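Local coordinates for SH2 domain-containing protein 3C (Homo sapiens, PDB 3T6G) that acts as an adapter in cell adhesion and migration, with a C-terminal Cdc25-homology domain whose closed form cannot perform canonical exchange but is required to bind BCAR1, at residues 102-107 with 298-303; 157-162 with 305-310; 49-54 with 139-144; 42-47 with 270-275; 168-171 with 177-180. The protein carries 2 engineered substitutions. All coordinates share one frame; numbering follows the deposited sequence.

Interaction 1: residues 102-107 with 298-303; sequences RFHTMS and RRYEKF
Y300 reaches out from helix 296-314 to meet H104 and T105 on helix 93-115, two nearly parallel helices of the all-helical Cdc25-homology (Ras-GEF) fold. Their local axes lie 11.8 Å apart at 23°, and the Y300 ring bridges the gap, its CG anti to the carbonyl carbon (chi1 -76°). H104 meets it in a T-shaped stack: the imidazole turns its edge to one face of the phenol, with the ring centroids 4.7 Å apart. H104 CD2 leads, 3.3 Å from Y300 CE2 and nearer the rim of the ring than its middle. The H104 torsion (chi1 -163°), with CG opposite the backbone N, swings the imidazole beside the phenol. T105 works at the far end of the same ring, its OG1 in the ring plane at the edge. That oxygen also hydrogen-bonds E101, whose carboxylate forms a salt bridge with R299. Replacing Y300 by a leucine would probably leave T105 OG1 without its hydroxyl partner and take away the face on which H104 rests. W287 gives R299 a cation-pi neighbour. The Y300 hydroxyl is the donor in the bond across the helices, with OH 2.7 Å from T105 OG1.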
# COMPACT_ATOMS: atom_id res chain seq x y z
N ARG A 102 2.45 8.88 1.81
CA ARG A 102 3.37 8.65 2.90
C ARG A 102 4.58 7.90 2.39
O ARG A 102 5.72 8.34 2.57
CB ARG A 102 2.73 7.88 4.06
CG ARG A 102 3.57 7.94 5.35
CD ARG A 102 2.94 7.21 6.54
NE ARG A 102 3.93 6.88 7.55
CZ ARG A 102 4.60 7.78 8.27
NH1 ARG A 102 4.39 9.09 8.11
NH2 ARG A 102 5.48 7.38 9.16
N PHE A 103 4.31 6.76 1.77
CA PHE A 103 5.32 5.89 1.18
C PHE A 103 6.31 6.65 0.27
O PHE A 103 7.51 6.73 0.58
CB PHE A 103 4.62 4.78 0.40
CG PHE A 103 5.53 3.68 -0.06
CD1 PHE A 103 5.78 2.58 0.76
CD2 PHE A 103 6.10 3.71 -1.32
CE1 PHE A 103 6.59 1.55 0.33
CE2 PHE A 103 6.92 2.67 -1.75
CZ PHE A 103 7.16 1.59 -0.93
N HIS A 104 5.83 7.21 -0.83
CA HIS A 104 6.80 7.85 -1.71
C HIS A 104 7.49 9.06 -1.08
O HIS A 104 8.67 9.30 -1.32
CB HIS A 104 6.27 8.19 -3.10
CG HIS A 104 7.37 8.47 -4.09
ND1 HIS A 104 8.44 7.62 -4.26
CD2 HIS A 104 7.59 9.52 -4.91
CE1 HIS A 104 9.26 8.12 -5.16
NE2 HIS A 104 8.77 9.28 -5.57
N THR A 105 6.74 9.83 -0.31
CA THR A 105 7.30 11.02 0.30
C THR A 105 8.41 10.71 1.33
O THR A 105 9.41 11.41 1.43
CB THR A 105 6.20 11.88 0.86
OG1 THR A 105 5.53 12.48 -0.24
CG2 THR A 105 6.76 13.00 1.76
N MET A 106 8.22 9.62 2.07
CA MET A 106 9.23 9.09 2.96
C MET A 106 10.51 8.75 2.17
O MET A 106 11.60 9.23 2.53
CB MET A 106 8.66 7.85 3.64
CG MET A 106 9.62 7.04 4.50
SD MET A 106 9.99 7.83 6.07
CE MET A 106 8.43 8.56 6.58
N SER A 107 10.39 7.94 1.12
CA SER A 107 11.54 7.57 0.27
C SER A 107 12.32 8.79 -0.20
O SER A 107 13.55 8.83 -0.15
CB SER A 107 11.07 6.77 -0.94
OG SER A 107 10.53 5.53 -0.52
N ARG A 298 2.77 16.81 -9.61
CA ARG A 298 3.66 17.95 -9.79
C ARG A 298 4.75 17.97 -8.71
O ARG A 298 5.92 18.16 -9.01
CB ARG A 298 2.85 19.24 -9.76
CG ARG A 298 3.48 20.44 -10.45
CD ARG A 298 2.39 21.36 -10.99
NE ARG A 298 2.88 22.71 -11.30
CZ ARG A 298 2.11 23.69 -11.77
NH1 ARG A 298 0.82 23.46 -12.00
NH2 ARG A 298 2.62 24.88 -12.02
N ARG A 299 4.36 17.77 -7.45
CA ARG A 299 5.34 17.75 -6.37
C ARG A 299 6.40 16.69 -6.66
O ARG A 299 7.60 16.91 -6.47
CB ARG A 299 4.68 17.52 -5.00
CG ARG A 299 3.96 18.76 -4.44
CD ARG A 299 3.38 18.56 -3.04
NE ARG A 299 2.32 17.55 -2.97
CZ ARG A 299 2.50 16.31 -2.54
NH1 ARG A 299 1.50 15.45 -2.49
NH2 ARG A 299 3.71 15.91 -2.15
N TYR A 300 5.95 15.54 -7.15
CA TYR A 300 6.83 14.40 -7.37
C TYR A 300 7.67 14.58 -8.63
O TYR A 300 8.86 14.28 -8.63
CB TYR A 300 6.06 13.08 -7.41
CG TYR A 300 5.61 12.58 -6.05
CD1 TYR A 300 5.84 13.32 -4.89
CD2 TYR A 300 4.96 11.36 -5.92
CE1 TYR A 300 5.43 12.84 -3.64
CE2 TYR A 300 4.55 10.87 -4.68
CZ TYR A 300 4.79 11.61 -3.54
OH TYR A 300 4.37 11.12 -2.31
N GLU A 301 7.05 15.09 -9.69
CA GLU A 301 7.77 15.41 -10.92
C GLU A 301 8.93 16.34 -10.60
O GLU A 301 10.06 16.09 -11.01
CB GLU A 301 6.85 16.12 -11.93
CG GLU A 301 5.66 15.31 -12.41
CD GLU A 301 4.62 16.18 -13.13
OE1 GLU A 301 4.32 17.30 -12.65
OE2 GLU A 301 4.09 15.74 -14.18
N LYS A 302 8.65 17.42 -9.88
CA LYS A 302 9.66 18.44 -9.65
C LYS A 302 10.80 17.93 -8.78
O LYS A 302 11.95 18.36 -8.93
CB LYS A 302 9.05 19.71 -9.06
CG LYS A 302 7.82 20.24 -9.83
CD LYS A 302 8.13 20.54 -11.31
CE LYS A 302 6.91 21.10 -12.07
NZ LYS A 302 5.85 20.08 -12.36
N PHE A 303 10.51 17.01 -7.87
CA PHE A 303 11.56 16.53 -6.99
C PHE A 303 12.44 15.51 -7.67
O PHE A 303 13.61 15.36 -7.32
CB PHE A 303 11.00 15.98 -5.68
CG PHE A 303 11.69 16.54 -4.47
CD1 PHE A 303 11.22 17.70 -3.87
CD2 PHE A 303 12.83 15.93 -3.96
CE1 PHE A 303 11.86 18.24 -2.76
CE2 PHE A 303 13.48 16.47 -2.86
CZ PHE A 303 13.00 17.62 -2.26

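Interaction 2: residues 157-162 with 305-310; sequences MAQISR and KVLTAL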
# COMPACT_ATOMS: atom_id res chain seq x y z
N MET A 157 16.23 4.36 -5.67
CA MET A 157 15.96 5.42 -6.63
C MET A 157 17.16 5.51 -7.55
O MET A 157 18.30 5.30 -7.11
CB MET A 157 15.75 6.75 -5.94
CG MET A 157 14.52 6.79 -5.10
SD MET A 157 14.32 8.47 -4.51
CE MET A 157 12.77 8.30 -3.63
N ALA A 158 16.93 5.80 -8.82
CA ALA A 158 18.06 5.89 -9.75
C ALA A 158 19.08 6.86 -9.18
O ALA A 158 20.29 6.64 -9.29
CB ALA A 158 17.60 6.33 -11.14
N GLN A 159 18.60 7.92 -8.55
CA GLN A 159 19.47 9.00 -8.11
C GLN A 159 20.42 8.56 -6.98
O GLN A 159 21.46 9.19 -6.76
CB GLN A 159 18.65 10.21 -7.68
CG GLN A 159 17.98 10.95 -8.81
CD GLN A 159 16.56 10.46 -9.07
OE1 GLN A 159 16.23 9.29 -8.85
NE2 GLN A 159 15.71 11.37 -9.54
N ILE A 160 20.06 7.49 -6.28
CA ILE A 160 20.89 6.98 -5.20
C ILE A 160 21.75 5.83 -5.68
O ILE A 160 22.90 5.68 -5.27
CB ILE A 160 20.04 6.53 -3.97
CG1 ILE A 160 19.37 7.73 -3.29
CG2 ILE A 160 20.91 5.79 -2.96
CD1 ILE A 160 20.26 8.95 -3.23
N SER A 161 21.21 5.01 -6.57
CA SER A 161 21.89 3.78 -6.96
C SER A 161 23.02 4.04 -7.94
O SER A 161 23.84 3.17 -8.17
CB SER A 161 20.90 2.75 -7.49
OG SER A 161 20.26 3.22 -8.65
N ARG A 162 23.09 5.26 -8.48
CA ARG A 162 24.17 5.67 -9.37
C ARG A 162 25.34 6.35 -8.64
O ARG A 162 26.27 6.83 -9.28
CB ARG A 162 23.66 6.67 -10.40
CG ARG A 162 22.90 7.82 -9.73
CD ARG A 162 22.94 9.08 -10.56
NE ARG A 162 24.29 9.60 -10.70
CZ ARG A 162 24.72 10.16 -11.82
NH1 ARG A 162 23.91 10.26 -12.86
NH2 ARG A 162 25.96 10.62 -11.91
N LYS A 305 13.57 15.68 -10.47
CA LYS A 305 14.62 16.46 -11.10
C LYS A 305 15.61 17.00 -10.05
O LYS A 305 16.83 17.06 -10.29
CB LYS A 305 14.02 17.58 -11.96
CG LYS A 305 14.12 18.99 -11.36
CD LYS A 305 15.56 19.52 -11.41
CE LYS A 305 15.68 20.93 -10.83
NZ LYS A 305 17.08 21.45 -10.94
N VAL A 306 15.09 17.38 -8.88
CA VAL A 306 15.92 17.97 -7.84
C VAL A 306 16.93 16.97 -7.33
O VAL A 306 18.09 17.30 -7.10
CB VAL A 306 15.10 18.47 -6.67
CG1 VAL A 306 16.00 18.74 -5.48
CG2 VAL A 306 14.38 19.74 -7.08
N LEU A 307 16.46 15.75 -7.14
CA LEU A 307 17.32 14.63 -6.80
C LEU A 307 18.44 14.45 -7.83
O LEU A 307 19.61 14.61 -7.50
CB LEU A 307 16.50 13.35 -6.67
CG LEU A 307 15.55 13.34 -5.47
CD1 LEU A 307 14.79 12.02 -5.41
CD2 LEU A 307 16.34 13.55 -4.19
N THR A 308 18.08 14.12 -9.07
CA THR A 308 19.09 13.79 -10.07
C THR A 308 20.14 14.87 -10.19
O THR A 308 21.29 14.56 -10.50
CB THR A 308 18.49 13.54 -11.45
OG1 THR A 308 17.73 14.68 -11.84
CG2 THR A 308 17.59 12.32 -11.43
N ALA A 309 19.77 16.12 -9.92
CA ALA A 309 20.75 17.22 -9.94
C ALA A 309 21.73 17.15 -8.77
O ALA A 309 22.94 17.28 -8.95
CB ALA A 309 20.06 18.58 -9.96
N LEU A 310 21.20 16.99 -7.57
CA LEU A 310 22.05 16.80 -6.41
C LEU A 310 23.00 15.65 -6.69
O LEU A 310 24.20 15.74 -6.47
CB LEU A 310 21.22 16.50 -5.17
CG LEU A 310 20.24 17.62 -4.84
CD1 LEU A 310 19.56 17.41 -3.48
CD2 LEU A 310 21.01 18.94 -4.89
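M157 and Q159 meet L307 where the short helix 158-161 packs against helix 296-314, both within the helical Ras-GEF fold. The first shell is largely apolar: M157 SD comes 3.7 Å from L307 CD1, the extended methionine crossing the leucine at about a right angle. Next to it, Q159 lays its aliphatic part over the base of the same leucine, with Q159 CG 3.5 Å from L307 CB. The glutamine then bends at chi2 (93°), which carries its amide along the surface of the long helix, and Q159 NE2 hydrogen-bonds the carboxylate of D304. Both Q159 CG and Q159 NE2 are modelled too close to T308 CG2, so that part of the fit is doubtful. A valine in place of Q159 would probably leave D304 without its amide partner and open a gap beside L307 CB.

The second shell fixes the backbones. M157 stands at the N-cap position of helix 158-161, and its carbonyl oxygen accepts from both I160 N and S161 N. Q159 O takes a hydrogen bond from S311, and the guanidinium of R162 reaches E315 O, two further ties to helix 296-314. Helix 93-115 lines the apolar side, where A111 meets M157 and L115 meets both I160 and L307. On the long helix T308 turns its hydroxyl back on its own backbone: OG1 donates to K305 O at 3.0 Å, from 36° above the carbonyl plane and from the same face as A309 N.

Interaction 3: residues 49-54 with 139-144; sequences DARTLA and RGTMGN
T141 OG1 comes obliquely to the R51 guanidinium, 3.6 Å from R51 NH2 and 3.7 Å from R51 NE. These are contacts rather than hydrogen bonds; both residues turn instead to the E137 carboxylate, whose OE1 forms a salt bridge with R51 NE and a hydrogen bond with T141 OG1. One carboxylate oxygen thus holds the two together. The arginine starts with CG anti to the backbone N (chi1 178°) and folds at chi3 (-59°), crossing the threonine at about a right angle; the methyl T141 CG2 stands 4.0 Å from R51 NE. A second flat group, the N144 amide, makes its contacts elsewhere: ND2 donates to D61 and T58 of helix 50-64, while OD1 caps the start of helix 145-155 through weak bonds to F146 N and S147 N.

In the Ras-GEF fold this is where the beginning of helix 50-64, with D49 at its N-cap, meets the turn that leads from helix 121-140 into helix 145-155. G143 takes a positive phi of 46° in that turn, a value that suits glycine.

The buried half is apolar. A54 CB touches M142 CG at 3.8 Å, and A54 O is nearly as near to the same methylene. M142 is bent at chi2 and chi3, and meets R55 and T58 further along helix 50-64, with L264 as another neighbour. L134 and L138 pack on A54 from helix 121-140.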
# COMPACT_ATOMS: atom_id res chain seq x y z
N ASP A 49 20.49 5.47 16.81
CA ASP A 49 20.81 4.28 16.06
C ASP A 49 19.64 3.85 15.13
O ASP A 49 18.55 4.39 15.22
CB ASP A 49 21.24 3.16 17.01
CG ASP A 49 20.09 2.57 17.80
OD1 ASP A 49 18.91 2.75 17.40
OD2 ASP A 49 20.35 1.90 18.81
N ALA A 50 19.89 2.89 14.25
CA ALA A 50 18.87 2.47 13.28
C ALA A 50 17.64 1.87 13.95
O ALA A 50 16.53 2.04 13.46
CB ALA A 50 19.45 1.49 12.32
N ARG A 51 17.84 1.16 15.06
CA ARG A 51 16.75 0.49 15.74
C ARG A 51 15.72 1.48 16.30
O ARG A 51 14.52 1.31 16.07
CB ARG A 51 17.25 -0.46 16.82
CG ARG A 51 16.12 -1.14 17.58
CD ARG A 51 16.58 -2.42 18.26
NE ARG A 51 17.13 -3.39 17.32
CZ ARG A 51 17.92 -4.40 17.67
NH1 ARG A 51 18.27 -4.58 18.93
NH2 ARG A 51 18.39 -5.24 16.74
N THR A 52 16.16 2.52 16.99
CA THR A 52 15.22 3.52 17.48
C THR A 52 14.62 4.36 16.32
O THR A 52 13.51 4.83 16.40
CB THR A 52 15.80 4.36 18.68
OG1 THR A 52 16.24 5.65 18.24
CG2 THR A 52 16.94 3.63 19.33
N LEU A 53 15.37 4.54 15.25
CA LEU A 53 14.79 5.15 14.07
C LEU A 53 13.60 4.29 13.65
O LEU A 53 12.53 4.81 13.33
CB LEU A 53 15.81 5.18 12.93
CG LEU A 53 16.71 6.40 12.93
CD1 LEU A 53 17.11 6.70 11.51
CD2 LEU A 53 16.01 7.62 13.58
N ALA A 54 13.79 2.98 13.69
CA ALA A 54 12.80 2.03 13.22
C ALA A 54 11.58 2.04 14.11
O ALA A 54 10.45 2.06 13.63
CB ALA A 54 13.38 0.62 13.16
N ARG A 139 12.48 -4.55 8.83
CA ARG A 139 12.01 -5.83 8.33
C ARG A 139 12.01 -6.91 9.39
O ARG A 139 11.13 -7.76 9.40
CB ARG A 139 12.85 -6.29 7.15
CG ARG A 139 13.21 -7.74 7.25
CD ARG A 139 13.44 -8.32 5.89
NE ARG A 139 12.89 -9.66 5.85
CZ ARG A 139 13.63 -10.75 5.90
NH1 ARG A 139 14.95 -10.65 5.98
NH2 ARG A 139 13.04 -11.94 5.85
N GLY A 140 13.00 -6.87 10.27
CA GLY A 140 13.24 -7.97 11.19
C GLY A 140 12.80 -7.70 12.60
O GLY A 140 12.08 -8.49 13.20
N THR A 141 13.25 -6.60 13.17
CA THR A 141 12.89 -6.26 14.53
C THR A 141 11.43 -5.79 14.60
O THR A 141 10.63 -6.32 15.37
CB THR A 141 13.82 -5.17 15.10
OG1 THR A 141 15.17 -5.66 15.09
CG2 THR A 141 13.45 -4.86 16.50
N MET A 142 11.10 -4.82 13.76
CA MET A 142 9.77 -4.20 13.76
C MET A 142 8.68 -4.94 12.99
O MET A 142 7.50 -4.65 13.18
CB MET A 142 9.87 -2.77 13.22
CG MET A 142 10.69 -1.84 14.08
SD MET A 142 10.62 -2.34 15.81
CE MET A 142 9.09 -1.55 16.27
N GLY A 143 9.05 -5.86 12.10
CA GLY A 143 8.09 -6.50 11.20
C GLY A 143 7.15 -5.48 10.56
O GLY A 143 5.94 -5.66 10.54
N ASN A 144 7.73 -4.38 10.07
CA ASN A 144 6.98 -3.31 9.43
C ASN A 144 7.31 -3.27 7.94
O ASN A 144 8.26 -2.60 7.53
CB ASN A 144 7.32 -1.95 10.11
CG ASN A 144 6.69 -0.79 9.39
OD1 ASN A 144 5.90 -0.99 8.47
ND2 ASN A 144 7.05 0.44 9.79

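Interaction 4: residues 42-47 with 270-275; sequences KELLAE and RPELLE
L44 is the tight part of this contact: its CD2 methyl sits 3.5 Å from E272 OE1 and 3.9 Å from E272 CB. The leucine crosses the glutamate at about a right angle; CD2 meets both the base of the glutamate and one carboxylate oxygen, while CD1 reaches only its CB. Beside it L273 adds a looser touch, with CD2 4.3 Å from L44 O.

The solvent side is electrostatic and slacker. E47 and R270, both exposed, form a salt bridge stretched to 3.5 Å between E47 OE1 and R270 NH1. The oxygen arrives at the edge of the guanidinium, near its plane, yet the carboxylate and guanidinium planes stand 62° apart, so the groups do not pair flat. R270 reaches it with a chain extended from CG to NE. E272 OE1 lies 5.4 Å from E47 OE2, a like charge that R270, and weakly K40 through a long ion pair with E47, may offset.

In the Ras-GEF fold, the contact ties the C-terminal end of helix 35-46 to the start of the short helix 271-276. V276, on that short helix, carries the packing on to L44 and L45, and L53 and H56 of helix 50-64 touch L273.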
# COMPACT_ATOMS: atom_id res chain seq x y z
N LYS A 42 18.90 16.09 9.58
CA LYS A 42 20.06 15.18 9.51
C LYS A 42 20.62 14.94 10.91
O LYS A 42 20.90 13.80 11.30
CB LYS A 42 21.16 15.75 8.61
CG LYS A 42 22.43 14.92 8.59
CD LYS A 42 23.51 15.59 7.75
CE LYS A 42 22.99 15.89 6.34
NZ LYS A 42 22.61 14.65 5.60
N GLU A 43 20.79 16.02 11.66
CA GLU A 43 21.19 15.88 13.05
C GLU A 43 20.25 14.92 13.77
O GLU A 43 20.71 13.96 14.39
CB GLU A 43 21.26 17.24 13.74
CG GLU A 43 22.58 17.96 13.46
CD GLU A 43 22.58 19.44 13.83
OE1 GLU A 43 21.70 19.89 14.60
OE2 GLU A 43 23.47 20.16 13.32
N LEU A 44 18.94 15.14 13.68
CA LEU A 44 17.99 14.30 14.43
C LEU A 44 18.09 12.83 14.05
O LEU A 44 18.06 11.97 14.92
CB LEU A 44 16.55 14.80 14.27
CG LEU A 44 16.31 16.14 14.96
CD1 LEU A 44 15.07 16.81 14.40
CD2 LEU A 44 16.25 16.00 16.49
N LEU A 45 18.21 12.55 12.76
CA LEU A 45 18.35 11.18 12.28
C LEU A 45 19.67 10.59 12.78
O LEU A 45 19.72 9.46 13.27
CB LEU A 45 18.25 11.10 10.75
CG LEU A 45 16.91 11.55 10.14
CD1 LEU A 45 16.98 11.77 8.61
CD2 LEU A 45 15.84 10.52 10.50
N ALA A 46 20.74 11.38 12.67
CA ALA A 46 22.08 10.93 13.09
C ALA A 46 22.20 10.62 14.58
O ALA A 46 22.94 9.70 14.96
CB ALA A 46 23.13 11.95 12.70
N GLU A 47 21.50 11.37 15.42
CA GLU A 47 21.64 11.28 16.89
C GLU A 47 21.42 9.88 17.38
O GLU A 47 21.81 9.53 18.49
CB GLU A 47 20.63 12.19 17.61
CG GLU A 47 20.97 13.68 17.65
CD GLU A 47 19.88 14.53 18.31
OE1 GLU A 47 19.10 13.99 19.13
OE2 GLU A 47 19.80 15.75 18.00
N ARG A 270 10.94 10.06 21.26
CA ARG A 270 11.44 11.42 21.22
C ARG A 270 10.60 12.22 20.24
O ARG A 270 10.72 12.05 19.03
CB ARG A 270 12.90 11.46 20.78
CG ARG A 270 13.75 10.35 21.35
CD ARG A 270 15.10 10.35 20.66
NE ARG A 270 16.15 9.79 21.49
CZ ARG A 270 17.32 10.38 21.68
NH1 ARG A 270 17.57 11.55 21.09
NH2 ARG A 270 18.24 9.81 22.45
N PRO A 271 9.73 13.08 20.76
CA PRO A 271 8.90 14.04 20.04
C PRO A 271 9.46 14.50 18.69
O PRO A 271 8.78 14.34 17.66
CB PRO A 271 8.82 15.22 21.01
CG PRO A 271 9.36 14.69 22.37
CD PRO A 271 9.51 13.20 22.21
N GLU A 272 10.67 15.05 18.68
CA GLU A 272 11.23 15.64 17.46
C GLU A 272 11.41 14.60 16.38
O GLU A 272 11.24 14.86 15.19
CB GLU A 272 12.58 16.30 17.74
CG GLU A 272 12.58 17.27 18.91
CD GLU A 272 13.82 18.14 18.93
OE1 GLU A 272 14.91 17.62 19.23
OE2 GLU A 272 13.70 19.35 18.62
N LEU A 273 11.75 13.40 16.82
CA LEU A 273 11.95 12.29 15.92
C LEU A 273 10.62 11.92 15.30
O LEU A 273 10.55 11.69 14.09
CB LEU A 273 12.54 11.11 16.68
CG LEU A 273 13.91 10.62 16.26
CD1 LEU A 273 14.13 9.25 16.88
CD2 LEU A 273 13.99 10.51 14.74
N LEU A 274 9.56 11.87 16.11
CA LEU A 274 8.21 11.61 15.57
C LEU A 274 7.89 12.68 14.55
O LEU A 274 7.44 12.37 13.44
CB LEU A 274 7.12 11.54 16.65
CG LEU A 274 7.20 10.33 17.58
CD1 LEU A 274 6.05 10.28 18.57
CD2 LEU A 274 7.22 9.08 16.79
N GLU A 275 8.15 13.95 14.88
CA GLU A 275 7.87 14.97 13.87
C GLU A 275 8.52 14.64 12.52
O GLU A 275 7.86 14.74 11.46
CB GLU A 275 8.32 16.34 14.34
CG GLU A 275 7.87 17.46 13.44
CD GLU A 275 7.74 18.77 14.20
OE1 GLU A 275 7.74 18.73 15.45
OE2 GLU A 275 7.65 19.84 13.55

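Interaction 5: residues 168-171 with 177-180; sequences VTLR and GAIL
L170 and A178 make the apolar core of this small contact. L170 CD2 is 3.8 Å from A178 CB and 3.9 Å from A178 CA, and L170 CG follows at 4.0 Å from the same CB. The leucine sets off with CG anti to the backbone N (chi1 176°) and turns at chi2 (84°), bringing the branched end over the alanine. On G177, next to it, a CB would point toward helix 164-173.

Backbone packing is the second kind. The R171 and A178 CA atoms stand 5.7 Å apart, and A178 CB lies 4.3 Å from R171 CA; the small methyl permits such an approach. Farther along the arginine, R171 CG is 4.4 Å from A178 CB.

The polar interaction is local: the R171 carbonyl accepts a hydrogen bond from the T175 hydroxyl at the start of helix 175-193.

Helix 164-173 and helix 175-193 follow each other with hardly a residue between them, two consecutive helices of the Ras-GEF fold joined by a tight turn. Helix 121-140 backs both: L128 and H129 receive L170, A125 meets T169, and A136 packs against L180.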
# COMPACT_ATOMS: atom_id res chain seq x y z
N VAL A 168 30.78 1.59 -4.15
CA VAL A 168 32.08 0.93 -4.09
C VAL A 168 32.63 1.00 -2.67
O VAL A 168 33.02 -0.02 -2.08
CB VAL A 168 33.10 1.57 -5.04
CG1 VAL A 168 34.51 1.18 -4.63
CG2 VAL A 168 32.82 1.19 -6.50
N THR A 169 32.64 2.20 -2.10
CA THR A 169 33.15 2.36 -0.75
C THR A 169 32.29 1.67 0.32
O THR A 169 32.83 1.27 1.36
CB THR A 169 33.51 3.84 -0.43
OG1 THR A 169 33.47 4.07 0.99
CG2 THR A 169 32.59 4.78 -1.12
N LEU A 170 30.99 1.49 0.05
CA LEU A 170 30.14 0.69 0.95
C LEU A 170 30.59 -0.76 0.89
O LEU A 170 30.55 -1.49 1.88
CB LEU A 170 28.66 0.77 0.56
CG LEU A 170 27.67 -0.10 1.36
CD1 LEU A 170 27.24 0.60 2.65
CD2 LEU A 170 26.40 -0.45 0.55
N ARG A 171 31.02 -1.16 -0.30
CA ARG A 171 31.50 -2.51 -0.52
C ARG A 171 32.83 -2.73 0.19
O ARG A 171 33.12 -3.82 0.69
CB ARG A 171 31.65 -2.76 -2.02
CG ARG A 171 30.74 -3.84 -2.58
CD ARG A 171 30.50 -3.64 -4.07
NE ARG A 171 29.21 -3.02 -4.31
CZ ARG A 171 28.93 -2.22 -5.33
NH1 ARG A 171 29.87 -1.92 -6.23
NH2 ARG A 171 27.70 -1.71 -5.45
N GLY A 177 27.13 -5.02 5.42
CA GLY A 177 25.98 -4.25 5.00
C GLY A 177 25.62 -4.48 3.54
O GLY A 177 24.50 -4.91 3.21
N ALA A 178 26.57 -4.19 2.65
CA ALA A 178 26.36 -4.30 1.22
C ALA A 178 25.79 -5.66 0.80
O ALA A 178 24.91 -5.73 -0.07
CB ALA A 178 27.65 -4.01 0.49
N ILE A 179 26.31 -6.73 1.41
CA ILE A 179 25.85 -8.09 1.11
C ILE A 179 24.42 -8.28 1.59
O ILE A 179 23.56 -8.81 0.88
CB ILE A 179 26.74 -9.18 1.78
CG1 ILE A 179 28.20 -9.01 1.38
CG2 ILE A 179 26.29 -10.58 1.38
CD1 ILE A 179 29.08 -10.10 1.94
N LEU A 180 24.18 -7.82 2.81
CA LEU A 180 22.86 -7.92 3.40
C LEU A 180 21.82 -7.35 2.43
O LEU A 180 20.81 -8.00 2.12
CB LEU A 180 22.85 -7.17 4.73
CG LEU A 180 21.56 -7.33 5.53
CD1 LEU A 180 21.52 -8.72 6.12
CD2 LEU A 180 21.43 -6.26 6.62

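The contacts form two touching pairs and one outlier. Interactions 1 and 2 share helix 296-314 and have centres 13 Å apart; M157 CE packs on H104 and S107 between them. Interactions 3 and 4, 15 Å apart, meet where L53 of helix 50-64 touches L273. Interaction 5 lies about 7 Å from interactions 2 and 3 at the nearest atoms, touching neither. Along the chain, interaction 3 is nested within the loop closed by interaction 4, and interaction 5 within those of interactions 1, 2 and 4, while interaction 1 crosses interactions 2, 3 and 4. Late helices therefore pack back on early ones, and the domain folds as one compact unit.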